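Local coordinates for phosphotriesterase family protein (Listeria monocytogenes serotype 4b str. H7858, PDB 3PNZ), which probably hydrolyses phosphorylated sugar lactones at a two-zinc centre in an amidohydrolase-fold TIM barrel, at residues 16-28 with 268-282. Residues are numbered along the deposited sequence; the frame is centred on the assembly and turned at random.
Sequences LGFTYSHEHIVCV and LVSGDTARKTYYKHY. With ZN (zinc ion), chain I; PO4 (phosphate ion), chain L.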
ATOM      1  N   LEU A  16      -9.222   9.334 -10.799  1.00 22.26           N
ATOM      2  CA  LEU A  16      -8.689   8.879  -9.508  1.00 20.18           C
ATOM      3  C   LEU A  16      -8.884   9.928  -8.402  1.00 18.96           C
ATOM      4  O   LEU A  16      -9.306   9.603  -7.288  1.00 19.53           O
ATOM      5  CB  LEU A  16      -7.210   8.491  -9.640  1.00 20.81           C
ATOM      6  CG  LEU A  16      -6.645   7.605  -8.526  1.00 20.52           C
ATOM      7  CD1 LEU A  16      -7.312   6.251  -8.581  1.00 21.53           C
ATOM      8  CD2 LEU A  16      -5.121   7.465  -8.683  1.00 19.21           C
ATOM      9  N   GLY A  17      -8.584  11.186  -8.713  1.00 20.71           N
ATOM     10  CA  GLY A  17      -8.740  12.275  -7.771  1.00 21.35           C
ATOM     11  C   GLY A  17      -7.841  12.153  -6.550  1.00 25.38           C
ATOM     12  O   GLY A  17      -6.809  11.472  -6.595  1.00 19.98           O
ATOM     13  N   PHE A  18      -8.248  12.812  -5.470  1.00 21.42           N
ATOM     14  CA  PHE A  18      -7.470  12.873  -4.237  1.00 18.98           C
ATOM     15  C   PHE A  18      -7.346  11.484  -3.616  1.00 20.11           C
ATOM     16  O   PHE A  18      -8.348  10.843  -3.308  1.00 21.36           O
ATOM     17  CB  PHE A  18      -8.116  13.852  -3.245  1.00 20.62           C
ATOM     18  CG  PHE A  18      -7.245  14.175  -2.073  1.00 21.55           C
ATOM     19  CD1 PHE A  18      -6.432  15.294  -2.088  1.00 21.55           C
ATOM     20  CD2 PHE A  18      -7.230  13.352  -0.963  1.00 22.57           C
ATOM     21  CE1 PHE A  18      -5.610  15.589  -1.010  1.00 22.48           C
ATOM     22  CE2 PHE A  18      -6.417  13.643   0.118  1.00 20.66           C
ATOM     23  CZ  PHE A  18      -5.606  14.761   0.092  1.00 20.52           C
ATOM     24  N   THR A  19      -6.111  11.018  -3.437  1.00 17.95           N
ATOM     25  CA  THR A  19      -5.866   9.614  -3.120  1.00 18.55           C
ATOM     26  C   THR A  19      -4.930   9.425  -1.929  1.00 19.70           C
ATOM     27  O   THR A  19      -3.892  10.086  -1.845  1.00 19.01           O
ATOM     28  CB  THR A  19      -5.201   8.880  -4.322  1.00 20.42           C
ATOM     29  OG1 THR A  19      -6.071   8.919  -5.465  1.00 20.05           O
ATOM     30  CG2 THR A  19      -4.899   7.418  -3.979  1.00 20.77           C
ATOM     31  N   TYR A  20      -5.304   8.523  -1.025  1.00 21.18           N
ATOM     32  CA  TYR A  20      -4.375   7.996  -0.017  1.00 18.99           C
ATOM     33  C   TYR A  20      -3.749   6.737  -0.591  1.00 17.03           C
ATOM     34  O   TYR A  20      -4.459   5.795  -0.929  1.00 18.72           O
ATOM     35  CB  TYR A  20      -5.113   7.614   1.274  1.00 17.45           C
ATOM     36  CG  TYR A  20      -5.543   8.749   2.187  1.00 17.13           C
ATOM     37  CD1 TYR A  20      -5.138  10.060   1.972  1.00 17.31           C
ATOM     38  CD2 TYR A  20      -6.354   8.490   3.282  1.00 20.47           C
ATOM     39  CE1 TYR A  20      -5.545  11.091   2.822  1.00 17.49           C
ATOM     40  CE2 TYR A  20      -6.761   9.506   4.139  1.00 19.08           C
ATOM     41  CZ  TYR A  20      -6.355  10.800   3.910  1.00 19.10           C
ATOM     42  OH  TYR A  20      -6.775  11.802   4.772  1.00 21.00           O
ATOM     43  N   SER A  21      -2.423   6.702  -0.662  1.00 17.84           N
ATOM     44  CA  SER A  21      -1.717   5.664  -1.416  1.00 19.42           C
ATOM     45  C   SER A  21      -1.378   4.350  -0.694  1.00 19.10           C
ATOM     46  O   SER A  21      -0.880   3.428  -1.328  1.00 19.01           O
ATOM     47  CB  SER A  21      -0.441   6.244  -2.032  1.00 20.21           C
ATOM     48  OG  SER A  21      -0.752   7.192  -3.039  1.00 21.77           O
ATOM     49  N   HIS A  22      -1.633   4.258   0.609  1.00 19.09           N
ATOM     50  CA  HIS A  22      -1.363   3.025   1.350  1.00 19.40           C
ATOM     51  C   HIS A  22      -2.163   2.998   2.647  1.00 20.49           C
ATOM     52  O   HIS A  22      -1.787   3.643   3.625  1.00 19.50           O
ATOM     53  CB  HIS A  22       0.132   2.875   1.673  1.00 19.13           C
ATOM     54  CG  HIS A  22       0.473   1.596   2.378  1.00 18.88           C
ATOM     55  ND1 HIS A  22       1.282   0.632   1.816  1.00 23.48           N
ATOM     56  CD2 HIS A  22       0.101   1.111   3.588  1.00 21.77           C
ATOM     57  CE1 HIS A  22       1.403  -0.384   2.652  1.00 23.94           C
ATOM     58  NE2 HIS A  22       0.695  -0.119   3.733  1.00 20.43           N
ATOM     59  N   GLU A  23      -3.273   2.264   2.651  1.00 18.37           N
ATOM     60  CA  GLU A  23      -4.108   2.173   3.844  1.00 18.21           C
ATOM     61  C   GLU A  23      -4.589   0.756   4.100  1.00 18.87           C
ATOM     62  O   GLU A  23      -4.382  -0.139   3.286  1.00 20.73           O
ATOM     63  CB  GLU A  23      -5.333   3.091   3.731  1.00 19.55           C
ATOM     64  CG  GLU A  23      -5.006   4.570   3.541  1.00 19.66           C
ATOM     65  CD  GLU A  23      -4.334   5.190   4.762  1.00 22.34           C
ATOM     66  OE1 GLU A  23      -4.460   4.622   5.870  1.00 22.05           O
ATOM     67  OE2 GLU A  23      -3.699   6.257   4.610  1.00 20.82           O
ATOM     68  N   HIS A  24      -5.231   0.570   5.250  1.00 18.89           N
ATOM     69  CA  HIS A  24      -5.990  -0.652   5.543  1.00 20.16           C
ATOM     70  C   HIS A  24      -7.362  -0.233   6.026  1.00 19.25           C
ATOM     71  O   HIS A  24      -7.505   0.821   6.628  1.00 21.56           O
ATOM     72  CB  HIS A  24      -5.268  -1.510   6.580  1.00 20.26           C
ATOM     73  CG  HIS A  24      -3.891  -1.892   6.148  1.00 20.63           C
ATOM     74  ND1 HIS A  24      -3.642  -2.983   5.347  1.00 19.19           N
ATOM     75  CD2 HIS A  24      -2.698  -1.282   6.339  1.00 20.47           C
ATOM     76  CE1 HIS A  24      -2.349  -3.052   5.089  1.00 24.23           C
ATOM     77  NE2 HIS A  24      -1.755  -2.028   5.675  1.00 21.76           N
ATOM     78  N   ILE A  25      -8.381  -1.036   5.728  1.00 20.58           N
ATOM     79  CA  ILE A  25      -9.754  -0.607   5.977  1.00 20.42           C
ATOM     80  C   ILE A  25     -10.519  -1.605   6.842  1.00 22.12           C
ATOM     81  O   ILE A  25     -11.002  -1.267   7.928  1.00 23.56           O
ATOM     82  CB  ILE A  25     -10.506  -0.375   4.652  1.00 22.17           C
ATOM     83  CG1 ILE A  25      -9.740   0.623   3.789  1.00 21.77           C
ATOM     84  CG2 ILE A  25     -11.916   0.143   4.929  1.00 21.67           C
ATOM     85  CD1 ILE A  25     -10.286   0.747   2.361  1.00 21.85           C
ATOM     86  N   VAL A  26     -10.621  -2.836   6.363  1.00 23.02           N
ATOM     87  CA  VAL A  26     -11.177  -3.924   7.158  1.00 22.66           C
ATOM     88  C   VAL A  26     -10.278  -5.133   6.983  1.00 24.35           C
ATOM     89  O   VAL A  26     -10.115  -5.641   5.868  1.00 25.54           O
ATOM     90  CB  VAL A  26     -12.616  -4.299   6.709  1.00 22.17           C
ATOM     91  CG1 VAL A  26     -13.204  -5.364   7.635  1.00 23.20           C
ATOM     92  CG2 VAL A  26     -13.503  -3.067   6.685  1.00 23.11           C
ATOM     93  N   CYS A  27      -9.677  -5.594   8.074  1.00 23.31           N
ATOM     94  CA  CYS A  27      -8.753  -6.713   7.977  1.00 23.83           C
ATOM     95  C   CYS A  27      -8.561  -7.393   9.320  1.00 26.37           C
ATOM     96  O   CYS A  27      -8.594  -6.745  10.367  1.00 25.91           O
ATOM     97  CB  CYS A  27      -7.404  -6.260   7.405  1.00 23.76           C
ATOM     98  SG  CYS A  27      -6.661  -4.847   8.262  1.00 28.55           S
ATOM     99  N   VAL A  28      -8.356  -8.704   9.276  1.00 23.33           N
ATOM    100  CA  VAL A  28      -8.171  -9.504  10.481  1.00 24.18           C
ATOM    101  C   VAL A  28      -6.981 -10.444  10.273  1.00 24.41           C
ATOM    102  O   VAL A  28      -7.150 -11.643  10.060  1.00 25.41           O
ATOM    103  CB  VAL A  28      -9.446 -10.309  10.811  1.00 26.06           C
ATOM    104  CG1 VAL A  28      -9.325 -10.984  12.188  1.00 26.51           C
ATOM    105  CG2 VAL A  28     -10.663  -9.408  10.763  1.00 27.04           C
ATOM    106  N   LEU A 268       4.604   9.854  -2.792  1.00 16.77           N
ATOM    107  CA  LEU A 268       3.238   9.477  -2.432  1.00 16.23           C
ATOM    108  C   LEU A 268       3.097   9.600  -0.926  1.00 17.35           C
ATOM    109  O   LEU A 268       4.089   9.497  -0.205  1.00 16.59           O
ATOM    110  CB  LEU A 268       2.950   8.034  -2.838  1.00 16.04           C
ATOM    111  CG  LEU A 268       3.098   7.675  -4.315  1.00 14.71           C
ATOM    112  CD1 LEU A 268       2.950   6.167  -4.504  1.00 16.79           C
ATOM    113  CD2 LEU A 268       2.076   8.457  -5.135  1.00 15.36           C
ATOM    114  N   VAL A 269       1.870   9.809  -0.455  1.00 19.00           N
ATOM    115  CA  VAL A 269       1.619  10.056   0.967  1.00 18.59           C
ATOM    116  C   VAL A 269       0.400   9.286   1.463  1.00 20.25           C
ATOM    117  O   VAL A 269      -0.618   9.185   0.773  1.00 21.55           O
ATOM    118  CB  VAL A 269       1.412  11.572   1.256  1.00 20.11           C
ATOM    119  CG1 VAL A 269       1.082  11.803   2.734  1.00 19.74           C
ATOM    120  CG2 VAL A 269       2.650  12.373   0.847  1.00 18.37           C
ATOM    121  N   SER A 270       0.510   8.718   2.659  1.00 17.46           N
ATOM    122  CA  SER A 270      -0.618   8.037   3.279  1.00 17.16           C
ATOM    123  C   SER A 270      -0.350   7.864   4.776  1.00 19.59           C
ATOM    124  O   SER A 270       0.661   8.352   5.283  1.00 17.74           O
ATOM    125  CB  SER A 270      -0.862   6.685   2.607  1.00 17.71           C
ATOM    126  OG  SER A 270      -2.254   6.469   2.405  1.00 20.00           O
ATOM    127  N   GLY A 271      -1.250   7.175   5.470  1.00 19.75           N
ATOM    128  CA  GLY A 271      -1.154   7.026   6.913  1.00 19.86           C
ATOM    129  C   GLY A 271      -0.999   5.598   7.389  1.00 21.89           C
ATOM    130  O   GLY A 271      -0.802   5.354   8.586  1.00 22.14           O
ATOM    131  N   ASP A 272      -1.098   4.648   6.462  1.00 20.07           N
ATOM    132  CA  ASP A 272      -0.969   3.237   6.800  1.00 20.42           C
ATOM    133  C   ASP A 272      -1.736   2.940   8.080  1.00 23.80           C
ATOM    134  O   ASP A 272      -1.176   2.446   9.064  1.00 23.65           O
ATOM    135  CB  ASP A 272       0.502   2.847   6.943  1.00 21.14           C
ATOM    136  CG  ASP A 272       0.691   1.358   7.064  1.00 23.69           C
ATOM    137  OD1 ASP A 272      -0.248   0.609   6.720  1.00 23.73           O
ATOM    138  OD2 ASP A 272       1.777   0.929   7.511  1.00 26.68           O
ATOM    139  N   THR A 273      -3.029   3.244   8.043  1.00 23.12           N
ATOM    140  CA  THR A 273      -3.891   3.236   9.224  1.00 22.39           C
ATOM    141  C   THR A 273      -4.332   1.814   9.551  1.00 25.66           C
ATOM    142  O   THR A 273      -5.348   1.330   9.056  1.00 26.45           O
ATOM    143  CB  THR A 273      -5.104   4.155   8.992  1.00 23.47           C
ATOM    144  OG1 THR A 273      -4.661   5.366   8.365  1.00 24.57           O
ATOM    145  CG2 THR A 273      -5.788   4.505  10.296  1.00 24.63           C
ATOM    146  N   ALA A 274      -3.557   1.138  10.387  1.00 20.56           N
ATOM    147  CA  ALA A 274      -3.704  -0.304  10.534  1.00 21.87           C
ATOM    148  C   ALA A 274      -4.202  -0.739  11.904  1.00 22.72           C
ATOM    149  O   ALA A 274      -4.281  -1.933  12.176  1.00 24.55           O
ATOM    150  CB  ALA A 274      -2.384  -0.995  10.216  1.00 24.16           C
ATOM    151  N   ARG A 275      -4.529   0.223  12.759  1.00 22.82           N
ATOM    152  CA  ARG A 275      -4.890  -0.071  14.148  1.00 20.81           C
ATOM    153  C   ARG A 275      -6.217   0.550  14.558  1.00 21.44           C
ATOM    154  O   ARG A 275      -6.574   1.632  14.094  1.00 21.28           O
ATOM    155  CB  ARG A 275      -3.800   0.450  15.094  1.00 22.35           C
ATOM    156  CG  ARG A 275      -2.522  -0.356  15.077  1.00 21.02           C
ATOM    157  CD  ARG A 275      -1.477   0.277  15.994  1.00 21.98           C
ATOM    158  NE  ARG A 275      -0.247  -0.497  16.030  1.00 23.84           N
ATOM    159  CZ  ARG A 275      -0.011  -1.463  16.908  1.00 25.88           C
ATOM    160  NH1 ARG A 275      -0.936  -1.775  17.808  1.00 25.88           N
ATOM    161  NH2 ARG A 275       1.134  -2.127  16.876  1.00 27.26           N
ATOM    162  N   LYS A 276      -6.928  -0.120  15.467  1.00 21.95           N
ATOM    163  CA  LYS A 276      -8.127   0.458  16.058  1.00 24.83           C
ATOM    164  C   LYS A 276      -7.803   1.822  16.661  1.00 23.02           C
ATOM    165  O   LYS A 276      -8.562   2.781  16.504  1.00 23.13           O
ATOM    166  CB  LYS A 276      -8.699  -0.462  17.144  1.00 23.43           C
ATOM    167  CG  LYS A 276      -9.426  -1.707  16.624  1.00 26.69           C
ATOM    168  CD  LYS A 276     -10.179  -2.397  17.769  1.00 28.79           C
ATOM    169  CE  LYS A 276     -11.054  -3.555  17.286  1.00 27.56           C
ATOM    170  NZ  LYS A 276     -10.269  -4.786  16.996  1.00 25.51           N
ATOM    171  N   THR A 277      -6.657   1.905  17.338  1.00 22.79           N
ATOM    172  CA  THR A 277      -6.251   3.142  18.000  1.00 23.63           C
ATOM    173  C   THR A 277      -5.853   4.237  17.014  1.00 23.61           C
ATOM    174  O   THR A 277      -5.617   5.375  17.415  1.00 24.55           O
ATOM    175  CB  THR A 277      -5.087   2.908  18.982  1.00 22.99           C
ATOM    176  OG1 THR A 277      -4.032   2.209  18.313  1.00 22.82           O
ATOM    177  CG2 THR A 277      -5.557   2.086  20.188  1.00 22.98           C
ATOM    178  N   TYR A 278      -5.788   3.895  15.727  1.00 20.11           N
ATOM    179  CA  TYR A 278      -5.490   4.880  14.696  1.00 22.45           C
ATOM    180  C   TYR A 278      -6.767   5.405  14.038  1.00 21.83           C
ATOM    181  O   TYR A 278      -6.791   6.516  13.504  1.00 23.00           O
ATOM    182  CB  TYR A 278      -4.609   4.274  13.616  1.00 20.27           C
ATOM    183  CG  TYR A 278      -3.166   4.013  13.991  1.00 22.72           C
ATOM    184  CD1 TYR A 278      -2.634   4.458  15.201  1.00 25.88           C
ATOM    185  CD2 TYR A 278      -2.334   3.309  13.129  1.00 23.74           C
ATOM    186  CE1 TYR A 278      -1.304   4.209  15.532  1.00 24.13           C
ATOM    187  CE2 TYR A 278      -1.006   3.058  13.449  1.00 23.31           C
ATOM    188  CZ  TYR A 278      -0.497   3.511  14.651  1.00 24.40           C
ATOM    189  OH  TYR A 278       0.823   3.266  14.969  1.00 24.33           O
ATOM    190  N   TYR A 279      -7.818   4.590  14.047  1.00 21.50           N
ATOM    191  CA  TYR A 279      -9.104   4.987  13.487  1.00 23.19           C
ATOM    192  C   TYR A 279      -9.864   5.879  14.458  1.00 25.83           C
ATOM    193  O   TYR A 279      -9.906   5.616  15.662  1.00 24.29           O
ATOM    194  CB  TYR A 279      -9.937   3.751  13.146  1.00 22.37           C
ATOM    195  CG  TYR A 279      -9.798   3.303  11.709  1.00 22.01           C
ATOM    196  CD1 TYR A 279      -8.631   2.686  11.252  1.00 21.68           C
ATOM    197  CD2 TYR A 279     -10.837   3.489  10.809  1.00 22.41           C
ATOM    198  CE1 TYR A 279      -8.504   2.279   9.924  1.00 21.53           C
ATOM    199  CE2 TYR A 279     -10.724   3.091   9.493  1.00 21.51           C
ATOM    200  CZ  TYR A 279      -9.567   2.482   9.053  1.00 23.37           C
ATOM    201  OH  TYR A 279      -9.487   2.102   7.732  1.00 22.96           O
ATOM    202  N   LYS A 280     -10.457   6.941  13.926  1.00 21.17           N
ATOM    203  CA  LYS A 280     -11.255   7.850  14.723  1.00 24.17           C
ATOM    204  C   LYS A 280     -12.437   7.104  15.340  1.00 25.12           C
ATOM    205  O   LYS A 280     -12.737   7.251  16.530  1.00 24.97           O
ATOM    206  CB  LYS A 280     -11.748   9.007  13.854  1.00 24.26           C
ATOM    207  CG  LYS A 280     -12.538  10.067  14.603  1.00 24.55           C
ATOM    208  CD  LYS A 280     -12.957  11.197  13.678  1.00 27.43           C
ATOM    209  CE  LYS A 280     -13.691  12.296  14.439  1.00 31.12           C
ATOM    210  NZ  LYS A 280     -14.182  13.366  13.516  1.00 29.95           N
ATOM    211  N   HIS A 281     -13.093   6.275  14.537  1.00 25.25           N
ATOM    212  CA  HIS A 281     -14.352   5.671  14.974  1.00 23.72           C
ATOM    213  C   HIS A 281     -14.222   4.282  15.595  1.00 24.96           C
ATOM    214  O   HIS A 281     -15.223   3.635  15.899  1.00 26.40           O
ATOM    215  CB  HIS A 281     -15.378   5.713  13.836  1.00 22.93           C
ATOM    216  CG  HIS A 281     -15.687   7.103  13.385  1.00 26.28           C
ATOM    217  ND1 HIS A 281     -16.613   7.901  14.024  1.00 28.75           N
ATOM    218  CD2 HIS A 281     -15.159   7.859  12.394  1.00 23.02           C
ATOM    219  CE1 HIS A 281     -16.658   9.081  13.432  1.00 29.70           C
ATOM    220  NE2 HIS A 281     -15.785   9.081  12.440  1.00 28.93           N
ATOM    221  N   TYR A 282     -12.989   3.823  15.784  1.00 23.49           N
ATOM    222  CA  TYR A 282     -12.755   2.685  16.661  1.00 21.95           C
ATOM    223  C   TYR A 282     -12.227   3.248  17.980  1.00 25.38           C
ATOM    224  O   TYR A 282     -12.971   3.376  18.945  1.00 28.36           O
ATOM    225  CB  TYR A 282     -11.722   1.716  16.088  1.00 24.45           C
ATOM    226  CG  TYR A 282     -12.130   0.784  14.949  1.00 24.91           C
ATOM    227  CD1 TYR A 282     -12.495  -0.536  15.204  1.00 24.75           C
ATOM    228  CD2 TYR A 282     -12.045   1.190  13.616  1.00 25.99           C
ATOM    229  CE1 TYR A 282     -12.815  -1.415  14.164  1.00 25.60           C
ATOM    230  CE2 TYR A 282     -12.360   0.311  12.564  1.00 25.09           C
ATOM    231  CZ  TYR A 282     -12.742  -0.987  12.854  1.00 26.85           C
ATOM    232  OH  TYR A 282     -13.040  -1.870  11.838  1.00 25.63           O
TER
HETATM  233 ZN    ZN I 333       0.226  -1.401   5.363  0.63 26.47          ZN
HETATM  234  P   PO4 L 336       2.301   0.539  13.156  1.00 29.19           P
HETATM  235  O1  PO4 L 336       2.268   0.173  14.616  1.00 28.97           O
HETATM  236  O2  PO4 L 336       1.214  -0.236  12.442  1.00 31.08           O
HETATM  237  O3  PO4 L 336       2.019   2.014  12.989  1.00 26.74           O
HETATM  238  O4  PO4 L 336       3.643   0.188  12.546  1.00 29.84           O
HETATM  239  O   HOH W   1      -0.556   9.814  -2.168  1.00 21.60           O
HETATM  240  O   HOH W   2      -4.524   8.050   6.682  1.00 30.22           O
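The first and last strands of the amidohydrolase barrel meet here and bring the HxH motif, His22 and His24, together with Asp272 at one zinc ion of the binuclear site. Both histidines bind it through NE2, each at 2.1 Å, and Asp272 OD1 joins them at a longer 2.5 Å; carboxylated Lys154 also belongs to this site. On the far side of the rings, His22 ND1 is hydrogen-bonded to His185 NE2 and His24 ND1 to Thr67. Asp272 runs beside both imidazoles, a chi1 of -170° swinging its carboxylate away from its own backbone N and setting OD1 at their edges. Between the two ligands of the motif, Glu23 turns its bent side chain to 270-273 and takes four hydrogen bonds from protein donors. Glu23 OE1 accepts from Thr273 OG1 (2.6 Å) and Thr273 N, which arrive from opposite faces of the carboxylate plane. Glu23 OE2 accepts from Ser270 OG (2.6 Å, anti side) and Gly271 N (2.8 Å, syn side), both from one face. This second-shell carboxylate thus grips the residues on either side of Asp272. Ser270 OG also accepts from His22 N at 2.9 Å. Farther along, Tyr279 OH donates to a lone pair of His24 O (2.6 Å), in the carbonyl plane. The contact closes the barrel between strands 19-23 and 267-269; strand 62-65 pairs with 19-23, Ile25 packs on helix 75-85, and Tyr279 touches helix 45-57.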